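Local coordinates for protein thioredoxin reductase (Clostridium acetobutylicum ATCC 824, PDB 6GNA) that probably reduces thioredoxin with electrons from ferredoxin rather than from a pyridine nucleotide, by way of bound FAD and a cysteine pair, at residues K200-L205 / D215-L220; A224-L229 / L233-G238. All blocks are in the same frame, centred on the assembly; numbering follows the deposited sequence.

Contact 2 comes after contact 1 in sequence, and no residue of one packs on the other. Their centres are about 21 Å apart. Contact 1 lies in the domain built on the parallel sheet of strands 131-132, 216-220, 146-151, 169-174 and 186-188. This domain probably corresponds to the NADPH-binding domain of related NADPH-dependent reductases. Contact 2 lies nearer the bound FAD. The side chain of Pro-226 is about 9 Å from the cofactor. Strand 216-220 leads out of contact 1, and helix 226-229 is the next regular element, within contact 2. The disulfide Cys-134 to Cys-137 belongs to neither.

Contact 1 of 2, residues K200-L205 / D215-L220; sequences KKVEKL and DGVFVL
Val-202 meets Asp-215 and Val-217 where two sheets of a Rossmann-like domain pack together. Strand 202-207 is the middle strand of a three-stranded antiparallel sheet. Strand 216-220 belongs to the parallel sheet against which it packs. The touching parts run 61° apart, and no direct hydrogen bond joins them. The side chain of Val-202 starts with CB 3.8 Å from Asp-215 O. From there CG1 points anti to the backbone N (chi1 171°). Val-202 CG1 stays near that oxygen and also lies 4.0 Å from Val-217 CG2. The two valines cross at about a right angle. The Val-202 side chain also touches Phe-126. Val-217 CG2 also lies 4.3 Å from Leu-205 CB. Ile-196 of strand 193-198 touches all three side chains. Between Val-202 and Leu-205, a classic beta bulge sets both Glu-203 and Lys-204 opposite Val-197. The polar edge of the contact is bridged by water. Val-202 O accepts from two waters. One of them also donates to Asp-215 O, and the other to Asp-215 OD1. The second carboxylate oxygen, Asp-215 OD2, turns to the parallel sheet and is hydrogen-bonded to Ile-146 N.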
loop_
_atom_site.group_PDB
_atom_site.type_symbol
_atom_site.label_atom_id
_atom_site.label_comp_id
_atom_site.label_asym_id
_atom_site.label_seq_id
_atom_site.Cartn_x
_atom_site.Cartn_y
_atom_site.Cartn_z
ATOM N N LYS A 200 -31.520 15.342 29.709
ATOM C CA LYS A 200 -30.804 14.106 29.988
ATOM C C LYS A 200 -30.795 13.162 28.796
ATOM O O LYS A 200 -29.907 12.306 28.705
ATOM C CB LYS A 200 -31.441 13.386 31.176
ATOM N N LYS A 201 -31.745 13.315 27.872
ATOM C CA LYS A 201 -31.874 12.422 26.729
ATOM C C LYS A 201 -32.420 13.210 25.542
ATOM O O LYS A 201 -32.854 14.357 25.679
ATOM C CB LYS A 201 -32.781 11.230 27.063
ATOM C CG LYS A 201 -34.255 11.590 27.256
ATOM C CD LYS A 201 -35.081 10.369 27.640
ATOM C CE LYS A 201 -36.574 10.608 27.447
ATOM N NZ LYS A 201 -37.053 11.840 28.129
ATOM N N VAL A 202 -32.409 12.577 24.366
ATOM C CA VAL A 202 -32.954 13.221 23.178
ATOM C C VAL A 202 -34.409 13.586 23.405
ATOM O O VAL A 202 -35.217 12.760 23.848
ATOM C CB VAL A 202 -32.826 12.296 21.962
ATOM C CG1 VAL A 202 -33.592 12.875 20.761
ATOM C CG2 VAL A 202 -31.375 12.111 21.614
ATOM N N GLU A 203 -34.756 14.821 23.067
ATOM C CA GLU A 203 -36.141 15.273 23.076
ATOM C C GLU A 203 -36.612 15.787 21.725
ATOM O O GLU A 203 -37.801 15.664 21.411
ATOM C CB GLU A 203 -36.328 16.369 24.136
ATOM C CG GLU A 203 -35.992 15.885 25.533
ATOM C CD GLU A 203 -36.128 16.971 26.582
ATOM O OE1 GLU A 203 -37.074 17.780 26.487
ATOM O OE2 GLU A 203 -35.282 17.020 27.500
ATOM N N LYS A 204 -35.722 16.339 20.908
ATOM C CA LYS A 204 -36.156 16.932 19.653
ATOM C C LYS A 204 -35.020 16.914 18.645
ATOM O O LYS A 204 -33.842 16.918 19.011
ATOM C CB LYS A 204 -36.624 18.379 19.859
ATOM N N LEU A 205 -35.395 16.884 17.372
ATOM C CA LEU A 205 -34.483 17.169 16.270
ATOM C C LEU A 205 -34.892 18.509 15.684
ATOM O O LEU A 205 -36.028 18.665 15.223
ATOM C CB LEU A 205 -34.543 16.086 15.193
ATOM C CG LEU A 205 -33.690 16.398 13.948
ATOM C CD1 LEU A 205 -32.202 16.512 14.288
ATOM C CD2 LEU A 205 -33.886 15.364 12.857
ATOM N N ASP A 215 -38.095 10.724 20.331
ATOM C CA ASP A 215 -37.403 10.025 21.408
ATOM C C ASP A 215 -36.073 9.442 20.953
ATOM O O ASP A 215 -35.136 9.338 21.756
ATOM C CB ASP A 215 -38.293 8.915 21.969
ATOM C CG ASP A 215 -39.596 9.441 22.511
ATOM O OD1 ASP A 215 -39.562 10.219 23.494
ATOM O OD2 ASP A 215 -40.657 9.087 21.956
ATOM N N GLY A 216 -35.964 9.066 19.688
ATOM C CA GLY A 216 -34.713 8.577 19.148
ATOM C C GLY A 216 -34.377 9.294 17.859
ATOM O O GLY A 216 -35.256 9.707 17.107
ATOM N N VAL A 217 -33.078 9.455 17.623
ATOM C CA VAL A 217 -32.552 9.912 16.345
ATOM C C VAL A 217 -31.501 8.908 15.916
ATOM O O VAL A 217 -30.502 8.711 16.623
ATOM C CB VAL A 217 -31.941 11.323 16.411
ATOM C CG1 VAL A 217 -31.282 11.686 15.065
ATOM C CG2 VAL A 217 -33.010 12.351 16.794
ATOM N N PHE A 218 -31.720 8.272 14.775
ATOM C CA PHE A 218 -30.745 7.362 14.198
ATOM C C PHE A 218 -30.102 7.986 12.974
ATOM O O PHE A 218 -30.789 8.397 12.030
ATOM C CB PHE A 218 -31.365 6.006 13.872
ATOM C CG PHE A 218 -31.787 5.254 15.095
ATOM C CD1 PHE A 218 -30.855 4.556 15.840
ATOM C CD2 PHE A 218 -33.104 5.277 15.527
ATOM C CE1 PHE A 218 -31.231 3.874 16.994
ATOM C CE2 PHE A 218 -33.491 4.601 16.684
ATOM C CZ PHE A 218 -32.551 3.900 17.418
ATOM N N VAL A 219 -28.773 8.012 12.978
ATOM C CA VAL A 219 -27.977 8.575 11.904
ATOM C C VAL A 219 -27.430 7.387 11.122
ATOM O O VAL A 219 -26.567 6.659 11.626
ATOM C CB VAL A 219 -26.863 9.445 12.502
ATOM C CG1 VAL A 219 -25.866 9.852 11.452
ATOM C CG2 VAL A 219 -27.480 10.662 13.201
ATOM N N LEU A 220 -27.960 7.150 9.917
ATOM C CA LEU A 220 -27.718 5.905 9.176
ATOM C C LEU A 220 -26.912 6.176 7.912
ATOM O O LEU A 220 -27.449 6.621 6.890
ATOM C CB LEU A 220 -29.018 5.181 8.861
ATOM C CG LEU A 220 -29.874 4.783 10.070
ATOM C CD1 LEU A 220 -31.015 3.903 9.568
ATOM C CD2 LEU A 220 -29.043 4.076 11.148
HETATM O O HOH W 1 -35.132 10.115 24.241
HETATM O O HOH W 2 -37.887 12.317 24.516
#

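Contact 2 of 2, residues A224-L229 / L233-G238; sequences APPEQL and LYVEDG
Pro-226 sits against Leu-233 and Val-235, and it has the largest area buried in this contact. It is the first residue of the short helix 226-229, right after Pro-225 at the N-cap. Across from it is the beta-hairpin of strands 235-236 and 239-240. Asp-237 and Gly-238 form the turn of this hairpin. Both have positive phi and fit a type I' turn.

The pyrrolidine ring of Pro-226 touches the hairpin and the residue leading into it through two of its carbons. Pro-226 CB is 4.0 Å from Leu-233 CD2. Pro-226 CG is 4.1 Å from Val-235 CG2, and the two side chains cross at about a right angle. Ile-240 of strand 239-240 also touches both Pro-226 and Leu-233. Leu-233 CD2 also reaches the helix backbone, 3.8 Å from Pro-226 O.

Glu-227 comes next. With chi1 at 66°, its CG is flanked by both backbone N and C, and a bend at chi2 brings the carboxylate over Val-235. Glu-227 OE1 is 4.0 Å from Val-235 CG1 and lies almost as near to CG2. This one oxygen therefore lies against both methyls of the valine, and the two side chains cross at about a right angle.

The helix is held from within. Pro-225 O accepts from both Gln-228 N and Leu-229 N, at 2.8 and 2.9 Å. Tyr-234 N, on the hairpin side, is hydrogen-bonded to Asn-249 OD1.

No hydrogen bond or salt bridge crosses between the two segments. The helix start is joined to the 233-238 segment mainly by apolar contact. The Glu-227 carboxylate adds van der Waals contact here. With no directional bond across it, this contact depends on the fit of the proline ring against the leucine and valine methyls.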
loop_
_atom_site.group_PDB
_atom_site.type_symbol
_atom_site.label_atom_id
_atom_site.label_comp_id
_atom_site.label_asym_id
_atom_site.label_seq_id
_atom_site.Cartn_x
_atom_site.Cartn_y
_atom_site.Cartn_z
ATOM N N ALA A 224 -21.520 2.568 10.626
ATOM C CA ALA A 224 -21.360 3.280 11.870
ATOM C C ALA A 224 -19.900 3.716 12.003
ATOM O O ALA A 224 -19.022 3.161 11.344
ATOM C CB ALA A 224 -21.704 2.351 13.027
ATOM N N PRO A 225 -19.605 4.687 12.866
ATOM C CA PRO A 225 -18.206 4.991 13.137
ATOM C C PRO A 225 -17.492 3.742 13.609
ATOM O O PRO A 225 -18.092 2.882 14.281
ATOM C CB PRO A 225 -18.281 6.057 14.239
ATOM C CG PRO A 225 -19.656 6.641 14.136
ATOM C CD PRO A 225 -20.520 5.504 13.678
ATOM N N PRO A 226 -16.206 3.595 13.289
ATOM C CA PRO A 226 -15.559 2.290 13.496
ATOM C C PRO A 226 -15.560 1.814 14.936
ATOM O O PRO A 226 -15.682 0.605 15.181
ATOM C CB PRO A 226 -14.139 2.506 12.953
ATOM C CG PRO A 226 -13.983 3.989 12.798
ATOM C CD PRO A 226 -15.345 4.535 12.559
ATOM N N GLU A 227 -15.461 2.729 15.907
ATOM C CA GLU A 227 -15.463 2.346 17.307
ATOM C C GLU A 227 -16.841 1.879 17.767
ATOM O O GLU A 227 -16.946 1.191 18.788
ATOM C CB GLU A 227 -14.964 3.520 18.159
ATOM C CG GLU A 227 -15.874 4.752 18.157
ATOM C CD GLU A 227 -15.599 5.744 17.025
ATOM O OE1 GLU A 227 -15.001 5.370 15.992
ATOM O OE2 GLU A 227 -16.000 6.919 17.176
ATOM N N GLN A 228 -17.898 2.237 17.049
ATOM C CA GLN A 228 -19.231 1.705 17.316
ATOM C C GLN A 228 -19.478 0.403 16.562
ATOM O O GLN A 228 -20.087 -0.528 17.108
ATOM C CB GLN A 228 -20.307 2.736 16.938
ATOM C CG GLN A 228 -20.140 4.072 17.659
ATOM C CD GLN A 228 -20.147 3.916 19.157
ATOM O OE1 GLN A 228 -20.886 3.096 19.700
ATOM N NE2 GLN A 228 -19.305 4.688 19.838
ATOM N N LEU A 229 -19.017 0.333 15.314
ATOM C CA LEU A 229 -19.139 -0.890 14.530
ATOM C C LEU A 229 -18.428 -2.048 15.224
ATOM O O LEU A 229 -18.980 -3.150 15.334
ATOM C CB LEU A 229 -18.547 -0.647 13.145
ATOM C CG LEU A 229 -18.505 -1.863 12.227
ATOM C CD1 LEU A 229 -19.894 -2.166 11.712
ATOM C CD2 LEU A 229 -17.547 -1.625 11.049
ATOM N N LEU A 233 -12.417 -1.433 19.441
ATOM C CA LEU A 233 -11.426 -1.133 18.423
ATOM C C LEU A 233 -10.752 0.198 18.735
ATOM O O LEU A 233 -11.412 1.170 19.110
ATOM C CB LEU A 233 -12.117 -1.059 17.062
ATOM C CG LEU A 233 -11.214 -0.785 15.863
ATOM C CD1 LEU A 233 -10.281 -1.939 15.593
ATOM C CD2 LEU A 233 -12.077 -0.545 14.635
ATOM N N TYR A 234 -9.434 0.243 18.547
ATOM C CA TYR A 234 -8.654 1.447 18.812
ATOM C C TYR A 234 -8.637 2.355 17.579
ATOM O O TYR A 234 -8.163 1.965 16.502
ATOM C CB TYR A 234 -7.227 1.080 19.222
ATOM C CG TYR A 234 -6.334 2.280 19.376
ATOM C CD1 TYR A 234 -6.621 3.274 20.298
ATOM C CD2 TYR A 234 -5.209 2.428 18.568
ATOM C CE1 TYR A 234 -5.797 4.373 20.445
ATOM C CE2 TYR A 234 -4.367 3.509 18.724
ATOM C CZ TYR A 234 -4.680 4.489 19.620
ATOM O OH TYR A 234 -3.840 5.572 19.766
ATOM N N VAL A 235 -9.181 3.554 17.749
ATOM C CA VAL A 235 -9.330 4.564 16.718
ATOM C C VAL A 235 -8.753 5.843 17.289
ATOM O O VAL A 235 -8.875 6.105 18.492
ATOM C CB VAL A 235 -10.823 4.751 16.369
ATOM C CG1 VAL A 235 -11.033 5.828 15.323
ATOM C CG2 VAL A 235 -11.430 3.449 15.901
ATOM N N GLU A 236 -8.113 6.629 16.449
ATOM C CA GLU A 236 -7.631 7.936 16.845
ATOM C C GLU A 236 -7.868 8.880 15.678
ATOM O O GLU A 236 -7.497 8.574 14.541
ATOM C CB GLU A 236 -6.144 7.870 17.209
ATOM C CG GLU A 236 -5.519 9.204 17.542
ATOM C CD GLU A 236 -4.061 9.070 17.964
ATOM O OE1 GLU A 236 -3.673 9.712 18.961
ATOM O OE2 GLU A 236 -3.321 8.308 17.307
ATOM N N ASP A 237 -8.523 10.006 15.957
ATOM C CA ASP A 237 -8.809 11.009 14.937
ATOM C C ASP A 237 -9.730 10.449 13.855
ATOM O O ASP A 237 -9.639 10.833 12.690
ATOM C CB ASP A 237 -7.519 11.576 14.332
ATOM C CG ASP A 237 -6.601 12.184 15.376
ATOM O OD1 ASP A 237 -7.112 12.650 16.418
ATOM O OD2 ASP A 237 -5.369 12.198 15.151
ATOM N N GLY A 238 -10.628 9.541 14.239
ATOM C CA GLY A 238 -11.513 8.893 13.294
ATOM C C GLY A 238 -10.851 7.876 12.395
ATOM O O GLY A 238 -11.521 7.334 11.502
#